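Local coordinates for threonine--tRNA ligase catalytic subunit (Aeropyrum pernix, PDB 3A32), which attaches threonine to its cognate tRNA in two steps, activating the amino acid with ATP, and probably lacks the means to edit mischarged seryl-tRNA, at residues 67-72 against 132-137; 80-85 against 111-116; 118-123 against 294-299; 166-171 against 304-309. All blocks are in the same frame, centred on the assembly; numbering follows the deposited sequence.

Contact 1 of 4, residues 67-72 against 132-137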
# COMPACT_ATOMS: atom_id res chain seq x y z
N GLY A 67 15.02 7.31 -7.58
CA GLY A 67 15.49 8.44 -6.80
C GLY A 67 14.43 9.28 -6.11
O GLY A 67 14.74 10.39 -5.63
N TYR A 68 13.18 8.80 -6.09
CA TYR A 68 12.11 9.51 -5.40
C TYR A 68 12.04 8.98 -4.01
O TYR A 68 12.17 7.81 -3.77
CB TYR A 68 10.73 9.26 -6.04
CG TYR A 68 10.51 9.81 -7.45
CD1 TYR A 68 9.72 10.94 -7.68
CD2 TYR A 68 11.07 9.13 -8.57
CE1 TYR A 68 9.52 11.42 -8.97
CE2 TYR A 68 10.89 9.60 -9.87
CZ TYR A 68 10.12 10.73 -10.07
OH TYR A 68 9.94 11.13 -11.37
N TYR A 69 11.77 9.87 -3.08
CA TYR A 69 11.40 9.45 -1.76
C TYR A 69 9.94 9.07 -1.79
O TYR A 69 9.12 9.85 -2.27
CB TYR A 69 11.57 10.61 -0.85
CG TYR A 69 12.94 11.19 -0.81
CD1 TYR A 69 14.03 10.43 -0.36
CD2 TYR A 69 13.15 12.55 -1.14
CE1 TYR A 69 15.31 11.00 -0.31
CE2 TYR A 69 14.41 13.11 -1.06
CZ TYR A 69 15.47 12.34 -0.65
OH TYR A 69 16.70 12.89 -0.56
N VAL A 70 9.61 7.89 -1.27
CA VAL A 70 8.20 7.52 -1.18
C VAL A 70 7.59 7.96 0.11
O VAL A 70 8.23 7.85 1.18
CB VAL A 70 7.93 6.04 -1.52
CG1 VAL A 70 8.56 5.74 -2.94
CG2 VAL A 70 8.42 5.12 -0.45
N VAL A 71 6.38 8.49 0.02
CA VAL A 71 5.72 9.02 1.16
C VAL A 71 4.24 8.66 1.14
O VAL A 71 3.67 8.18 0.14
CB VAL A 71 5.93 10.56 1.33
CG1 VAL A 71 7.44 10.89 1.38
CG2 VAL A 71 5.20 11.35 0.25
N GLU A 72 3.63 8.83 2.29
CA GLU A 72 2.18 8.72 2.43
C GLU A 72 1.78 9.92 3.29
O GLU A 72 2.39 10.17 4.36
CB GLU A 72 1.78 7.37 3.05
CG GLU A 72 0.31 7.32 3.51
CD GLU A 72 -0.23 5.89 3.83
OE1 GLU A 72 0.55 4.92 3.74
OE2 GLU A 72 -1.49 5.76 4.12
N LEU A 132 19.32 18.41 -4.13
CA LEU A 132 18.41 18.79 -5.19
C LEU A 132 18.94 18.15 -6.48
O LEU A 132 20.15 18.06 -6.67
CB LEU A 132 18.35 20.31 -5.33
CG LEU A 132 17.89 21.12 -4.13
CD1 LEU A 132 17.91 22.64 -4.40
CD2 LEU A 132 16.45 20.66 -3.60
N PRO A 133 18.05 17.75 -7.40
CA PRO A 133 16.58 17.87 -7.26
C PRO A 133 15.99 17.02 -6.09
O PRO A 133 16.51 15.95 -5.73
CB PRO A 133 16.03 17.42 -8.63
CG PRO A 133 17.19 16.85 -9.39
CD PRO A 133 18.48 17.20 -8.70
N PHE A 134 14.92 17.54 -5.50
CA PHE A 134 14.20 16.83 -4.44
C PHE A 134 12.96 16.26 -5.10
O PHE A 134 12.15 17.01 -5.68
CB PHE A 134 13.85 17.81 -3.34
CG PHE A 134 12.91 17.28 -2.31
CD1 PHE A 134 13.39 16.66 -1.18
CD2 PHE A 134 11.53 17.48 -2.45
CE1 PHE A 134 12.50 16.18 -0.20
CE2 PHE A 134 10.65 17.02 -1.48
CZ PHE A 134 11.12 16.38 -0.35
N LYS A 135 12.83 14.93 -5.04
CA LYS A 135 11.76 14.21 -5.72
C LYS A 135 11.06 13.38 -4.72
O LYS A 135 11.69 12.61 -4.01
CB LYS A 135 12.34 13.32 -6.84
CG LYS A 135 13.34 14.06 -7.74
CD LYS A 135 13.74 13.30 -9.00
CE LYS A 135 13.83 11.78 -8.79
NZ LYS A 135 14.69 11.11 -9.84
N VAL A 136 9.73 13.57 -4.65
CA VAL A 136 8.87 12.88 -3.69
C VAL A 136 7.67 12.21 -4.45
O VAL A 136 6.97 12.90 -5.21
CB VAL A 136 8.42 13.87 -2.57
CG1 VAL A 136 7.64 15.10 -3.12
CG2 VAL A 136 7.64 13.19 -1.52
N PHE A 137 7.46 10.91 -4.22
CA PHE A 137 6.41 10.12 -4.87
C PHE A 137 5.36 9.64 -3.85
O PHE A 137 5.71 9.24 -2.76
CB PHE A 137 6.98 8.85 -5.54
CG PHE A 137 5.90 7.93 -6.06
CD1 PHE A 137 5.21 8.23 -7.23
CD2 PHE A 137 5.54 6.78 -5.35
CE1 PHE A 137 4.21 7.43 -7.68
CE2 PHE A 137 4.53 5.95 -5.83
CZ PHE A 137 3.86 6.27 -6.98
O HOH W 1 15.15 13.34 -4.30
O HOH W 2 17.08 12.58 -6.39
O HOH W 3 12.98 11.17 -12.22

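Contact 2 of 4, residues 80-85 against 111-116. With ZN (zinc ion), chain G.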
# COMPACT_ATOMS: atom_id res chain seq x y z
N GLU A 80 -6.57 25.56 6.32
CA GLU A 80 -5.40 26.46 6.28
C GLU A 80 -4.38 25.95 5.27
O GLU A 80 -3.69 26.71 4.58
CB GLU A 80 -4.72 26.59 7.64
CG GLU A 80 -5.59 27.20 8.72
CD GLU A 80 -6.13 28.57 8.34
OE1 GLU A 80 -5.29 29.38 7.92
OE2 GLU A 80 -7.38 28.80 8.46
N LEU A 81 -4.29 24.64 5.15
CA LEU A 81 -3.30 24.09 4.25
C LEU A 81 -3.60 24.52 2.80
O LEU A 81 -2.68 24.86 2.05
CB LEU A 81 -3.22 22.56 4.39
CG LEU A 81 -2.21 21.86 3.50
CD1 LEU A 81 -0.79 22.36 3.74
CD2 LEU A 81 -2.33 20.35 3.72
N PHE A 82 -4.89 24.52 2.46
CA PHE A 82 -5.35 24.81 1.11
C PHE A 82 -5.61 26.31 0.91
O PHE A 82 -5.61 26.77 -0.23
CB PHE A 82 -6.56 23.93 0.73
CG PHE A 82 -6.31 22.45 0.94
CD1 PHE A 82 -5.38 21.76 0.14
CD2 PHE A 82 -6.95 21.76 1.96
CE1 PHE A 82 -5.10 20.38 0.39
CE2 PHE A 82 -6.70 20.39 2.17
CZ PHE A 82 -5.76 19.71 1.39
N LYS A 83 -5.79 27.06 1.99
CA LYS A 83 -5.76 28.53 1.94
C LYS A 83 -4.37 29.05 1.52
O LYS A 83 -4.30 29.94 0.67
CB LYS A 83 -6.13 29.15 3.30
CG LYS A 83 -7.63 29.03 3.64
CD LYS A 83 -7.97 29.60 5.01
CE LYS A 83 -9.45 29.47 5.36
NZ LYS A 83 -9.71 30.05 6.75
N VAL A 84 -3.29 28.49 2.09
CA VAL A 84 -1.92 28.89 1.72
C VAL A 84 -1.60 28.56 0.28
O VAL A 84 -0.95 29.33 -0.41
CB VAL A 84 -0.82 28.29 2.67
CG1 VAL A 84 0.57 28.63 2.14
CG2 VAL A 84 -1.02 28.82 4.15
N SER A 85 -2.09 27.42 -0.19
CA SER A 85 -1.73 26.96 -1.54
C SER A 85 -2.18 27.76 -2.79
O SER A 85 -1.67 27.52 -3.87
CB SER A 85 -1.80 25.43 -1.69
OG SER A 85 -3.03 24.90 -1.29
N ASN A 111 -2.30 16.15 -3.27
CA ASN A 111 -1.19 15.84 -2.31
C ASN A 111 -0.14 16.91 -2.22
O ASN A 111 0.63 16.94 -1.26
CB ASN A 111 -0.48 14.54 -2.64
CG ASN A 111 -1.42 13.38 -2.85
OD1 ASN A 111 -1.46 12.79 -3.93
ND2 ASN A 111 -2.16 13.04 -1.84
N CYS A 112 -0.12 17.79 -3.22
CA CYS A 112 0.91 18.86 -3.36
C CYS A 112 1.34 19.64 -2.11
O CYS A 112 2.55 19.76 -1.88
CB CYS A 112 0.52 19.88 -4.48
SG CYS A 112 -0.69 19.26 -5.71
N PRO A 113 0.39 20.30 -1.40
CA PRO A 113 0.73 21.06 -0.18
C PRO A 113 1.36 20.19 0.90
O PRO A 113 2.29 20.64 1.58
CB PRO A 113 -0.64 21.61 0.28
CG PRO A 113 -1.50 21.66 -1.00
CD PRO A 113 -1.03 20.46 -1.79
N TYR A 114 0.89 18.94 1.05
CA TYR A 114 1.52 18.01 2.01
C TYR A 114 2.96 17.70 1.59
O TYR A 114 3.85 17.78 2.41
CB TYR A 114 0.68 16.75 2.25
CG TYR A 114 -0.37 16.88 3.40
CD1 TYR A 114 -1.70 16.50 3.22
CD2 TYR A 114 -0.00 17.32 4.67
CE1 TYR A 114 -2.64 16.59 4.24
CE2 TYR A 114 -0.94 17.38 5.71
CZ TYR A 114 -2.24 17.02 5.50
OH TYR A 114 -3.16 17.11 6.53
N HIS A 115 3.19 17.41 0.31
CA HIS A 115 4.56 17.10 -0.21
C HIS A 115 5.50 18.27 -0.03
O HIS A 115 6.66 18.05 0.24
CB HIS A 115 4.51 16.68 -1.69
CG HIS A 115 3.86 15.34 -1.90
ND1 HIS A 115 3.87 14.67 -3.11
CD2 HIS A 115 3.21 14.53 -1.03
CE1 HIS A 115 3.26 13.51 -2.97
NE2 HIS A 115 2.85 13.40 -1.72
N ILE A 116 4.97 19.50 -0.18
CA ILE A 116 5.75 20.73 0.10
C ILE A 116 6.06 20.93 1.58
O ILE A 116 7.15 21.34 1.90
CB ILE A 116 5.10 22.00 -0.47
CG1 ILE A 116 5.04 21.91 -1.98
CG2 ILE A 116 5.91 23.28 -0.03
CD1 ILE A 116 3.95 22.80 -2.50
ZN ZN G . 0.63 18.38 -7.35
O HOH W 4 0.18 16.72 -8.41

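Contact 3 of 4, residues 118-123 against 294-299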
# COMPACT_ATOMS: atom_id res chain seq x y z
N LEU A 118 6.57 18.53 3.61
CA LEU A 118 7.61 17.52 3.86
C LEU A 118 8.96 18.01 3.37
O LEU A 118 9.95 17.78 4.00
CB LEU A 118 7.29 16.16 3.17
CG LEU A 118 6.10 15.35 3.74
CD1 LEU A 118 5.92 13.99 3.08
CD2 LEU A 118 6.22 15.20 5.24
N PHE A 119 9.00 18.61 2.19
CA PHE A 119 10.18 19.37 1.78
C PHE A 119 10.59 20.43 2.84
O PHE A 119 11.73 20.47 3.27
CB PHE A 119 9.94 20.06 0.44
CG PHE A 119 11.07 21.00 0.03
CD1 PHE A 119 12.28 20.50 -0.44
CD2 PHE A 119 10.89 22.39 0.07
CE1 PHE A 119 13.34 21.37 -0.84
CE2 PHE A 119 11.93 23.28 -0.32
CZ PHE A 119 13.16 22.75 -0.78
N LEU A 120 9.64 21.25 3.26
CA LEU A 120 9.93 22.30 4.23
C LEU A 120 10.45 21.75 5.53
O LEU A 120 11.36 22.33 6.11
CB LEU A 120 8.73 23.23 4.46
CG LEU A 120 8.43 24.15 3.27
CD1 LEU A 120 7.13 24.90 3.46
CD2 LEU A 120 9.64 25.12 2.90
N ASN A 121 9.90 20.64 6.00
CA ASN A 121 10.39 20.05 7.26
C ASN A 121 11.86 19.58 7.15
O ASN A 121 12.62 19.76 8.07
CB ASN A 121 9.48 18.91 7.76
CG ASN A 121 10.02 18.23 9.00
OD1 ASN A 121 10.14 18.86 10.07
ND2 ASN A 121 10.37 16.95 8.87
N GLU A 122 12.23 18.98 6.00
CA GLU A 122 13.57 18.46 5.78
C GLU A 122 14.58 19.59 5.64
O GLU A 122 15.73 19.45 6.06
CB GLU A 122 13.64 17.51 4.57
CG GLU A 122 12.66 16.34 4.66
CD GLU A 122 13.02 15.25 5.71
OE1 GLU A 122 14.04 15.33 6.40
OE2 GLU A 122 12.24 14.30 5.88
N VAL A 123 14.15 20.70 5.05
CA VAL A 123 15.02 21.86 4.96
C VAL A 123 15.26 22.41 6.37
O VAL A 123 16.39 22.73 6.73
CB VAL A 123 14.50 22.91 3.89
CG1 VAL A 123 15.28 24.28 3.96
CG2 VAL A 123 14.59 22.30 2.53
N TYR A 294 10.95 29.88 -3.37
CA TYR A 294 11.96 30.68 -4.06
C TYR A 294 12.92 31.33 -3.01
O TYR A 294 14.11 31.29 -3.18
CB TYR A 294 11.31 31.75 -4.93
CG TYR A 294 10.66 31.30 -6.23
CD1 TYR A 294 11.18 30.25 -6.97
CD2 TYR A 294 9.52 31.96 -6.71
CE1 TYR A 294 10.60 29.85 -8.14
CE2 TYR A 294 8.94 31.57 -7.90
CZ TYR A 294 9.48 30.52 -8.61
OH TYR A 294 8.95 30.11 -9.82
N ASP A 295 12.33 31.89 -1.95
CA ASP A 295 13.05 32.41 -0.78
C ASP A 295 13.87 31.34 -0.09
O ASP A 295 15.09 31.48 0.04
CB ASP A 295 12.08 33.10 0.19
CG ASP A 295 11.53 34.41 -0.38
OD1 ASP A 295 12.21 35.02 -1.24
OD2 ASP A 295 10.41 34.83 0.01
N VAL A 296 13.21 30.25 0.29
CA VAL A 296 13.85 29.13 0.98
C VAL A 296 15.02 28.52 0.18
O VAL A 296 16.09 28.29 0.73
CB VAL A 296 12.78 28.06 1.42
CG1 VAL A 296 13.43 26.72 1.65
CG2 VAL A 296 12.06 28.54 2.66
N VAL A 297 14.83 28.31 -1.11
CA VAL A 297 15.91 27.76 -1.96
C VAL A 297 17.06 28.74 -2.17
O VAL A 297 18.23 28.34 -2.30
CB VAL A 297 15.32 27.26 -3.33
CG1 VAL A 297 16.40 26.86 -4.31
CG2 VAL A 297 14.36 26.11 -3.07
N ARG A 298 16.73 30.02 -2.24
CA ARG A 298 17.73 31.06 -2.46
C ARG A 298 18.58 31.17 -1.21
O ARG A 298 19.81 31.07 -1.29
CB ARG A 298 17.08 32.42 -2.83
CG ARG A 298 18.09 33.49 -3.24
CD ARG A 298 17.52 34.94 -3.20
NE ARG A 298 16.76 35.26 -1.98
CZ ARG A 298 15.43 35.38 -1.92
NH1 ARG A 298 14.66 35.20 -3.02
NH2 ARG A 298 14.87 35.69 -0.74
N GLU A 299 17.94 31.35 -0.06
CA GLU A 299 18.63 31.45 1.22
C GLU A 299 19.43 30.22 1.63
O GLU A 299 20.61 30.35 1.94
CB GLU A 299 17.66 31.85 2.32
CG GLU A 299 17.12 33.26 2.10
CD GLU A 299 15.82 33.55 2.84
OE1 GLU A 299 15.36 32.71 3.67
OE2 GLU A 299 15.23 34.63 2.59

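Contact 4 of 4, residues 166-171 against 304-309. With ZN (zinc ion), chain G.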
# COMPACT_ATOMS: atom_id res chain seq x y z
N HIS A 166 6.13 15.18 -6.81
CA HIS A 166 6.54 16.55 -6.89
C HIS A 166 8.05 16.65 -6.93
O HIS A 166 8.77 15.91 -6.23
CB HIS A 166 5.89 17.38 -5.76
CG HIS A 166 4.41 17.45 -5.90
ND1 HIS A 166 3.57 16.49 -5.35
CD2 HIS A 166 3.62 18.25 -6.65
CE1 HIS A 166 2.33 16.74 -5.70
NE2 HIS A 166 2.32 17.80 -6.48
N ILE A 167 8.54 17.54 -7.80
CA ILE A 167 9.95 17.69 -8.02
C ILE A 167 10.33 19.15 -7.88
O ILE A 167 9.75 20.03 -8.52
CB ILE A 167 10.35 17.17 -9.42
CG1 ILE A 167 9.79 15.78 -9.64
CG2 ILE A 167 11.91 17.21 -9.65
CD1 ILE A 167 10.47 15.08 -10.82
N ILE A 168 11.32 19.41 -7.04
CA ILE A 168 11.92 20.74 -6.93
C ILE A 168 13.33 20.65 -7.52
O ILE A 168 14.21 20.00 -6.95
CB ILE A 168 11.94 21.18 -5.44
CG1 ILE A 168 10.49 21.20 -4.94
CG2 ILE A 168 12.68 22.53 -5.26
CD1 ILE A 168 10.29 21.54 -3.49
N VAL A 169 13.51 21.26 -8.69
CA VAL A 169 14.72 21.01 -9.49
C VAL A 169 15.41 22.33 -9.91
O VAL A 169 14.73 23.21 -10.45
CB VAL A 169 14.43 20.17 -10.78
CG1 VAL A 169 13.25 20.65 -11.51
CG2 VAL A 169 15.61 20.19 -11.66
N PRO A 170 16.74 22.49 -9.62
CA PRO A 170 17.43 23.73 -10.04
C PRO A 170 17.46 23.83 -11.53
O PRO A 170 17.38 22.81 -12.22
CB PRO A 170 18.87 23.50 -9.54
CG PRO A 170 18.72 22.55 -8.40
CD PRO A 170 17.66 21.59 -8.90
N GLY A 171 17.62 25.05 -12.03
CA GLY A 171 17.77 25.32 -13.46
C GLY A 171 18.74 24.42 -14.22
O GLY A 171 18.46 24.02 -15.36
N GLU A 304 19.02 30.60 -7.50
CA GLU A 304 18.06 31.63 -7.94
C GLU A 304 17.10 31.05 -9.00
O GLU A 304 15.92 31.42 -9.02
CB GLU A 304 18.81 32.87 -8.50
CG GLU A 304 18.15 34.24 -8.21
CD GLU A 304 18.86 35.05 -7.08
OE1 GLU A 304 19.89 35.71 -7.36
OE2 GLU A 304 18.39 35.05 -5.92
N GLU A 305 17.62 30.17 -9.86
CA GLU A 305 16.80 29.48 -10.86
C GLU A 305 16.37 28.08 -10.41
O GLU A 305 17.16 27.17 -10.36
CB GLU A 305 17.51 29.37 -12.21
CG GLU A 305 16.52 29.29 -13.37
CD GLU A 305 17.13 28.79 -14.68
OE1 GLU A 305 18.39 28.79 -14.80
OE2 GLU A 305 16.34 28.39 -15.59
N VAL A 306 15.10 27.92 -10.07
CA VAL A 306 14.59 26.64 -9.60
C VAL A 306 13.14 26.48 -10.11
O VAL A 306 12.42 27.46 -10.27
CB VAL A 306 14.68 26.50 -8.05
CG1 VAL A 306 13.76 27.47 -7.34
CG2 VAL A 306 14.37 25.05 -7.58
N TYR A 307 12.72 25.23 -10.33
CA TYR A 307 11.36 24.93 -10.79
C TYR A 307 10.66 23.93 -9.89
O TYR A 307 11.30 23.05 -9.32
CB TYR A 307 11.39 24.40 -12.26
CG TYR A 307 11.99 25.43 -13.20
CD1 TYR A 307 11.19 26.45 -13.75
CD2 TYR A 307 13.36 25.44 -13.48
CE1 TYR A 307 11.75 27.42 -14.56
CE2 TYR A 307 13.93 26.40 -14.29
CZ TYR A 307 13.10 27.39 -14.83
OH TYR A 307 13.66 28.35 -15.64
N ILE A 308 9.34 24.10 -9.79
CA ILE A 308 8.45 23.22 -9.06
C ILE A 308 7.57 22.47 -10.07
O ILE A 308 6.91 23.07 -10.95
CB ILE A 308 7.60 24.00 -8.04
CG1 ILE A 308 8.37 24.30 -6.76
CG2 ILE A 308 6.43 23.15 -7.58
CD1 ILE A 308 9.61 25.24 -6.85
N ILE A 309 7.57 21.14 -9.96
CA ILE A 309 6.86 20.34 -10.92
C ILE A 309 5.91 19.37 -10.20
O ILE A 309 6.29 18.73 -9.22
CB ILE A 309 7.86 19.57 -11.86
CG1 ILE A 309 8.63 20.56 -12.74
CG2 ILE A 309 7.12 18.52 -12.72
CD1 ILE A 309 9.80 19.98 -13.52
ZN ZN G . 0.63 18.38 -7.35
O HOH W 4 0.18 16.72 -8.41

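Contact 1 of 4, residues 67-72 against 132-137
Lys135 lies across the ring of Tyr68, its CE over the ring centre at 3.8 Å from the centroid and 13° off the normal. The bend in the lysine chain at CG-CD (chi3 -35°) lays CE there and carries NZ past the rim, where it is an off-centre cation-pi partner, while NZ also bonds to the carbonyl of Arg66. A water joins NZ to Tyr68 OH, which has further partners in Glu184 and Arg311. Next along the strand, the Tyr69 ring meets Phe134 obliquely, planes at 48°, with CE2 3.7 Å from Phe134 CD1. Val71 CG2 rests on Val136 CG2 at 3.5 Å, and Val70 CG1 reaches the edge of the Phe137 ring. Between the backbones runs a parallel ladder: Tyr69 N to Lys135 O, Phe137 N to Tyr69 O at 2.8 Å, and Val71 N to Phe137 O. It sets strand 69-70 at the margin of the large mixed sheet of the class II catalytic core. A leucine in place of Tyr68 would probably leave the lysine methylenes without their aromatic floor and Glu184 without its hydroxyl mate. The Arg66 carbonyl and the shared water thus accept hydrogen bonds from the ammonium group, with the ring adding a cation-pi contact.

Contact 2 of 4, residues 80-85 against 111-116
Pro113 pushes its ring into the hollow formed by Leu81, Phe82 and Ser85, and it is the residue most buried here. Its CB meets Leu81 CD1 at 3.5 Å, and the leucine chain crosses the proline at about a right angle. The CG corner of the ring turns to the other two: it lies 3.6 Å from Ser85 OG and 4.0 Å from Phe82 CD1, touching the phenylalanine ring obliquely.

Leu81 divides its two methyl groups between neighbouring residues. With CG anti to the backbone N (chi1 -180°), the side chain extends straight at the other helix; CD1 goes to the proline, and CD2 sits over the centre of the Tyr114 ring, 3.6 Å from its centroid and 5° off the normal. This is a CH-pi contact in which one methyl is nearly equidistant from all six ring carbons. Tyr114 OH is tied to the carbonyl of Ile76, which helps to fix the ring under that methyl.

Helix 80-84 and the 112-116 part of helix 112-126 cross at 90° with their axes 10.1 Å apart, a spacing filled by these apolar side chains. The 111-116 segment also carries part of the metal site of the catalytic domain: Cys112, immediately before Pro113, gives SG to the zinc ion at 2.3 Å, and His166, His310 and a water complete its ligands.

Beyond the pair, Phe36 of the second subunit packs on Leu81 and Leu43 of that subunit on Tyr114, placing this apolar cluster against the dimer interface.

Contact 3 of 4, residues 118-123 against 294-299
Val123 and Val296 are the nearest backbone neighbours of two helical segments that run roughly the same way: the axes diverge by 28° and come no closer than 11.9 Å, with the two CA atoms 8.4 Å apart. At that separation only side-chain ends can touch. Val123 CG1 and Val296 CG1 reach toward each other tip to tip at 3.8 Å, each methyl placed anti to its own backbone N (chi1 170° and 159°). The other methyl of Val296, CG2, is met by Leu120 CD2 at 4.2 Å, the leucine coming in at a slant. Val296 meets three residues of helix 112-126, Phe119, Leu120 and Val123, and is the most heavily covered residue here.

Both helices belong to the class II synthetase core, where helix 293-301 leads into strand 306-316 and helix 112-126 into strand 134-143, so the contact packs together helices preceding two strands of the large sheet. Phe119 reaches across to Val296 CG1 with CE2 and to Val297 CG2 with CZ, both at 4.2 Å and both obliquely, while Val123 CG2 lies over one face of its ring, toward the rim. That ring pairs edge-to-face with Phe134. Val28 of the second subunit also packs on Val296.

Contact 4 of 4, residues 166-171 against 304-309
Ile167 and Ile309 exchange two backbone hydrogen bonds, Ile309 N to Ile167 O at 2.8 Å and Ile167 N to Ile309 O at 2.9 Å, both in the carbonyl plane. Val169 and Tyr307 repeat the exchange, and Gly171 N closes the series on Glu305 O, 2.7 Å away but from above the carbonyl plane. Farther back on strand 159-170, His166 NE2 binds the zinc ion at 2.0 Å; its ND1 bonds to His115, which probably steadies the imidazole.

This is an antiparallel pair within the large sheet of the class II core, strands 159-170 and 306-316 at its middle, with helices on both sides. On one face Ile168 CG2 meets Val306 CG2 at 3.8 Å, and Ile168 and Ile308 lie side by side, near helix 293-301. On the other, Val169 CG1 touches Ile309 CD1, near helix 174-191. Tyr307 lies on this face too: Gly171 CA sits at the edge of its ring, and its OH donates to Glu305 OE2 at 2.7 Å, on the anti lone pair. Glu305, CG anti to the backbone N (chi1 -153°), lays its carboxylate beside Gly171 CA. A phenylalanine at Tyr307 would probably leave that carboxylate without its mate and freer to turn.

Overall arrangement
All four contacts lie on one side of the chain's centre. Contact 2 supplies Cys112 and contact 4 supplies His166 to the zinc ion, and His310 completes the protein ligands; the two contacts share the metal's water, and His115 ND1 bonds to His166 ND1 at 2.9 Å. The side chains of Val136 (contact 1) and Phe119 (contact 3) lie about 9 and 12 Å from the zinc ion. Contacts 1 and 4 lie in one sheet, where strands 134-143 and 159-170 are neighbours joined by Val136 O to His166 N at 2.9 Å. Contact 3 continues helix 112-126 beyond contact 2 and lays Phe119 CG against Ile168 CD1 at 3.6 Å. Contacts 1, 2 and 3 also reach the second subunit; contact 4 does not.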